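Long-range contact in amine oxidase (Emericella nidulans, PDB 3PGB), which probably oxidises primary amines with the help of a copper ion and a topaquinone cofactor: residues C52-N66 with A332-Y346. Sequence-based numbering, arbitrary orientation.
Sequences CQITPPQEIKAPKEN and APDGARYSVDAERKY
Gln58 and Glu59 pair in parallel with Ser339 and Val340, adding a short edge strand to 339-341, which continues through a beta hairpin with a G1 bulge into 346-349 of the copper amine oxidase enzyme domain. Three backbone bonds make the pairing: Gln58 N to Tyr338 O, Val340 N to Gln58 O (170° at the hydrogen) and Ile60 N to Val340 O. Ala336 N to Thr55 O extends the link toward the type I turn 332-335; beside that turn lies Cys52, disulfide-bonded to Cys759. The Pro57 and Tyr338 side chains run side by side, Pro57 CB 3.6 Å from Tyr338 CE2; the tyrosine hydroxyl bonds Ser426. Ala62 CB sits over the Tyr346 face, 3.8 Å from its centroid, while Ile60 CD1 meets the ring edge. Both carboxylate oxygens of Asp341 are used: OD2 takes Ala62 N (2.9 Å) on its anti lone pair, and OD1 takes Arg344 N from above the carboxylate plane, an Asx motif. In one of two conformers, and so doubtfully, Glu65 bends at chi2 (-68°) to salt-bridge Arg344 NH2 through OE2 (2.7 Å). Asn66 ND2, also bonding Ile356 O, donates to Arg344 O at 2.9 Å, with that oxygen in its amide plane.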
# COMPACT_ATOMS: atom_id res chain seq x y z
N CYS A 52 -17.52 -28.21 -10.91
CA CYS A 52 -16.11 -27.86 -10.91
C CYS A 52 -15.35 -28.84 -10.01
O CYS A 52 -15.87 -29.27 -8.97
CB CYS A 52 -15.88 -26.43 -10.42
SG CYS A 52 -16.80 -25.14 -11.28
N GLN A 53 -14.14 -29.19 -10.42
CA GLN A 53 -13.29 -30.11 -9.67
C GLN A 53 -12.33 -29.30 -8.78
O GLN A 53 -11.32 -28.79 -9.26
CB GLN A 53 -12.51 -31.01 -10.62
CG GLN A 53 -13.36 -31.67 -11.72
CD GLN A 53 -12.53 -32.45 -12.73
OE1 GLN A 53 -11.34 -32.72 -12.52
NE2 GLN A 53 -13.16 -32.82 -13.84
N ILE A 54 -12.65 -29.19 -7.50
CA ILE A 54 -11.83 -28.44 -6.55
C ILE A 54 -10.76 -29.38 -6.01
O ILE A 54 -10.86 -29.91 -4.90
CB ILE A 54 -12.68 -27.84 -5.40
CG1 ILE A 54 -13.65 -26.78 -5.95
CG2 ILE A 54 -11.78 -27.21 -4.34
CD1 ILE A 54 -14.90 -27.34 -6.60
N THR A 55 -9.73 -29.59 -6.82
CA THR A 55 -8.70 -30.56 -6.51
C THR A 55 -7.71 -29.99 -5.51
O THR A 55 -7.32 -28.83 -5.62
CB THR A 55 -7.96 -31.00 -7.79
OG1 THR A 55 -7.83 -29.89 -8.67
CG2 THR A 55 -8.75 -32.10 -8.50
N PRO A 56 -7.29 -30.81 -4.52
CA PRO A 56 -6.31 -30.33 -3.54
C PRO A 56 -4.96 -30.05 -4.22
O PRO A 56 -4.81 -30.32 -5.41
CB PRO A 56 -6.18 -31.49 -2.54
CG PRO A 56 -7.23 -32.49 -2.91
CD PRO A 56 -7.57 -32.24 -4.34
N PRO A 57 -3.99 -29.51 -3.47
CA PRO A 57 -2.68 -29.27 -4.09
C PRO A 57 -2.00 -30.57 -4.50
O PRO A 57 -2.30 -31.61 -3.93
CB PRO A 57 -1.89 -28.55 -2.99
CG PRO A 57 -2.61 -28.83 -1.72
CD PRO A 57 -4.04 -29.06 -2.07
N GLN A 58 -1.10 -30.50 -5.47
CA GLN A 58 -0.34 -31.68 -5.89
C GLN A 58 0.53 -32.17 -4.73
O GLN A 58 1.03 -31.37 -3.94
CB GLN A 58 0.51 -31.38 -7.12
CG GLN A 58 -0.31 -31.10 -8.37
CD GLN A 58 0.52 -30.90 -9.64
OE1 GLN A 58 1.74 -30.71 -9.58
NE2 GLN A 58 -0.14 -30.93 -10.78
N GLU A 59 0.66 -33.49 -4.62
CA GLU A 59 1.60 -34.11 -3.69
C GLU A 59 2.94 -34.29 -4.37
O GLU A 59 3.05 -35.09 -5.29
CB GLU A 59 1.13 -35.50 -3.26
CG GLU A 59 -0.01 -35.53 -2.28
CD GLU A 59 -0.37 -36.96 -1.91
OE1 GLU A 59 -1.52 -37.39 -2.19
OE2 GLU A 59 0.51 -37.68 -1.38
N ILE A 60 3.95 -33.56 -3.90
CA ILE A 60 5.31 -33.75 -4.39
C ILE A 60 6.24 -34.09 -3.23
O ILE A 60 5.85 -34.01 -2.06
CB ILE A 60 5.82 -32.50 -5.13
CG1 ILE A 60 5.78 -31.26 -4.23
CG2 ILE A 60 5.00 -32.26 -6.39
CD1 ILE A 60 6.72 -30.17 -4.69
N LYS A 61 7.47 -34.48 -3.57
CA LYS A 61 8.50 -34.68 -2.56
C LYS A 61 9.63 -33.67 -2.75
O LYS A 61 10.23 -33.59 -3.82
CB LYS A 61 9.00 -36.13 -2.58
CG LYS A 61 8.05 -37.07 -1.81
CD LYS A 61 8.55 -38.51 -1.72
CE LYS A 61 7.52 -39.39 -1.00
NZ LYS A 61 8.01 -40.79 -0.75
N ALA A 62 9.89 -32.89 -1.70
CA ALA A 62 10.95 -31.88 -1.73
C ALA A 62 12.27 -32.53 -2.09
O ALA A 62 12.52 -33.67 -1.70
CB ALA A 62 11.05 -31.18 -0.38
N PRO A 63 13.13 -31.82 -2.85
CA PRO A 63 14.42 -32.39 -3.26
C PRO A 63 15.38 -32.68 -2.10
O PRO A 63 16.25 -33.54 -2.23
CB PRO A 63 15.01 -31.31 -4.19
CG PRO A 63 14.30 -30.08 -3.85
CD PRO A 63 12.92 -30.47 -3.41
N LYS A 64 15.21 -31.97 -0.99
CA LYS A 64 16.05 -32.15 0.19
C LYS A 64 15.19 -32.25 1.44
O LYS A 64 14.03 -31.86 1.42
CB LYS A 64 17.00 -30.97 0.31
CG LYS A 64 17.92 -30.78 -0.88
CD LYS A 64 18.99 -31.86 -0.95
CE LYS A 64 19.87 -31.70 -2.18
NZ LYS A 64 20.90 -32.77 -2.30
N GLU A 65 15.76 -32.78 2.52
CA GLU A 65 15.05 -32.76 3.80
C GLU A 65 14.91 -31.32 4.27
O GLU A 65 15.68 -30.44 3.87
CB GLU A 65 15.77 -33.62 4.85
CG GLU A 65 15.56 -35.12 4.66
CD GLU A 65 14.12 -35.56 4.92
OE1 GLU A 65 13.35 -34.78 5.52
OE2 GLU A 65 13.77 -36.69 4.52
N ASN A 66 13.90 -31.06 5.09
CA ASN A 66 13.69 -29.73 5.65
C ASN A 66 14.49 -29.65 6.95
O ASN A 66 14.05 -30.08 8.01
CB ASN A 66 12.20 -29.46 5.87
CG ASN A 66 11.92 -28.04 6.37
OD1 ASN A 66 12.75 -27.42 7.02
ND2 ASN A 66 10.73 -27.55 6.07
N ALA A 332 -12.43 -21.37 -6.02
CA ALA A 332 -11.32 -21.93 -6.79
C ALA A 332 -11.82 -23.08 -7.65
O ALA A 332 -11.73 -24.24 -7.26
CB ALA A 332 -10.21 -22.41 -5.86
N PRO A 333 -12.36 -22.76 -8.85
CA PRO A 333 -13.00 -23.75 -9.72
C PRO A 333 -12.15 -24.99 -10.01
O PRO A 333 -12.69 -26.09 -10.05
CB PRO A 333 -13.23 -22.98 -11.02
CG PRO A 333 -13.27 -21.56 -10.62
CD PRO A 333 -12.35 -21.42 -9.45
N ASP A 334 -10.85 -24.81 -10.20
CA ASP A 334 -9.95 -25.94 -10.44
C ASP A 334 -9.13 -26.31 -9.21
O ASP A 334 -8.14 -27.04 -9.32
CB ASP A 334 -9.04 -25.66 -11.64
CG ASP A 334 -9.80 -25.68 -12.95
OD1 ASP A 334 -11.04 -25.54 -12.91
OD2 ASP A 334 -9.17 -25.81 -14.02
N GLY A 335 -9.55 -25.85 -8.04
CA GLY A 335 -8.82 -26.13 -6.81
C GLY A 335 -7.45 -25.48 -6.75
O GLY A 335 -7.22 -24.43 -7.36
N ALA A 336 -6.54 -26.12 -6.02
CA ALA A 336 -5.22 -25.55 -5.71
C ALA A 336 -4.22 -25.74 -6.84
O ALA A 336 -3.86 -26.86 -7.17
CB ALA A 336 -4.68 -26.20 -4.44
N ARG A 337 -3.76 -24.63 -7.43
CA ARG A 337 -2.77 -24.69 -8.52
C ARG A 337 -1.33 -24.59 -8.01
O ARG A 337 -0.50 -23.89 -8.58
CB ARG A 337 -3.04 -23.60 -9.55
CG ARG A 337 -4.40 -23.72 -10.23
CD ARG A 337 -4.51 -22.73 -11.39
NE ARG A 337 -4.06 -21.41 -10.97
CZ ARG A 337 -3.59 -20.46 -11.78
NH1 ARG A 337 -3.49 -20.64 -13.09
NH2 ARG A 337 -3.20 -19.31 -11.24
N TYR A 338 -1.04 -25.31 -6.93
CA TYR A 338 0.31 -25.36 -6.37
C TYR A 338 0.60 -26.78 -5.88
O TYR A 338 -0.25 -27.67 -5.97
CB TYR A 338 0.46 -24.33 -5.24
CG TYR A 338 -0.60 -24.38 -4.18
CD1 TYR A 338 -1.79 -23.67 -4.33
CD2 TYR A 338 -0.41 -25.10 -3.00
CE1 TYR A 338 -2.77 -23.69 -3.34
CE2 TYR A 338 -1.38 -25.13 -2.01
CZ TYR A 338 -2.56 -24.43 -2.19
OH TYR A 338 -3.52 -24.46 -1.21
N SER A 339 1.82 -26.99 -5.38
CA SER A 339 2.26 -28.31 -4.95
C SER A 339 2.86 -28.24 -3.56
O SER A 339 3.51 -27.26 -3.21
CB SER A 339 3.29 -28.84 -5.94
OG SER A 339 2.82 -28.68 -7.27
N VAL A 340 2.64 -29.28 -2.77
CA VAL A 340 3.07 -29.31 -1.38
C VAL A 340 3.63 -30.67 -0.99
O VAL A 340 3.10 -31.71 -1.39
CB VAL A 340 1.89 -28.99 -0.44
CG1 VAL A 340 2.24 -29.32 1.01
CG2 VAL A 340 1.47 -27.54 -0.57
N ASP A 341 4.73 -30.64 -0.23
CA ASP A 341 5.20 -31.79 0.52
C ASP A 341 4.79 -31.54 1.97
O ASP A 341 5.36 -30.69 2.65
CB ASP A 341 6.72 -31.94 0.40
CG ASP A 341 7.27 -33.21 1.04
OD1 ASP A 341 6.61 -33.78 1.95
OD2 ASP A 341 8.38 -33.64 0.65
N ALA A 342 3.77 -32.26 2.42
CA ALA A 342 3.24 -32.07 3.77
C ALA A 342 4.22 -32.52 4.85
O ALA A 342 4.28 -31.91 5.92
CB ALA A 342 1.92 -32.82 3.92
N GLU A 343 4.99 -33.57 4.57
CA GLU A 343 5.94 -34.11 5.55
C GLU A 343 7.17 -33.21 5.66
O GLU A 343 7.67 -32.98 6.76
CB GLU A 343 6.35 -35.54 5.17
N ARG A 344 7.64 -32.68 4.53
CA ARG A 344 8.78 -31.77 4.53
C ARG A 344 8.40 -30.28 4.52
O ARG A 344 9.27 -29.43 4.41
CB ARG A 344 9.71 -32.08 3.35
CG ARG A 344 10.26 -33.50 3.39
CD ARG A 344 11.37 -33.73 2.39
NE ARG A 344 11.92 -35.08 2.51
CZ ARG A 344 12.85 -35.59 1.70
NH1 ARG A 344 13.36 -34.88 0.70
NH2 ARG A 344 13.29 -36.84 1.89
N LYS A 345 7.10 -29.98 4.65
CA LYS A 345 6.62 -28.60 4.76
C LYS A 345 7.23 -27.73 3.66
O LYS A 345 7.83 -26.69 3.91
CB LYS A 345 6.96 -28.05 6.15
CG LYS A 345 6.39 -28.89 7.32
CD LYS A 345 4.94 -28.52 7.61
CE LYS A 345 4.26 -29.51 8.57
NZ LYS A 345 2.86 -29.06 8.94
N TYR A 346 7.06 -28.18 2.42
CA TYR A 346 7.70 -27.58 1.27
C TYR A 346 6.62 -27.22 0.26
O TYR A 346 5.67 -27.98 0.10
CB TYR A 346 8.70 -28.58 0.68
CG TYR A 346 9.34 -28.19 -0.63
CD1 TYR A 346 10.31 -27.21 -0.68
CD2 TYR A 346 9.00 -28.84 -1.81
CE1 TYR A 346 10.92 -26.85 -1.88
CE2 TYR A 346 9.60 -28.50 -3.02
CZ TYR A 346 10.56 -27.50 -3.04
OH TYR A 346 11.16 -27.15 -4.23
O HOH W 1 -12.74 -27.60 -12.42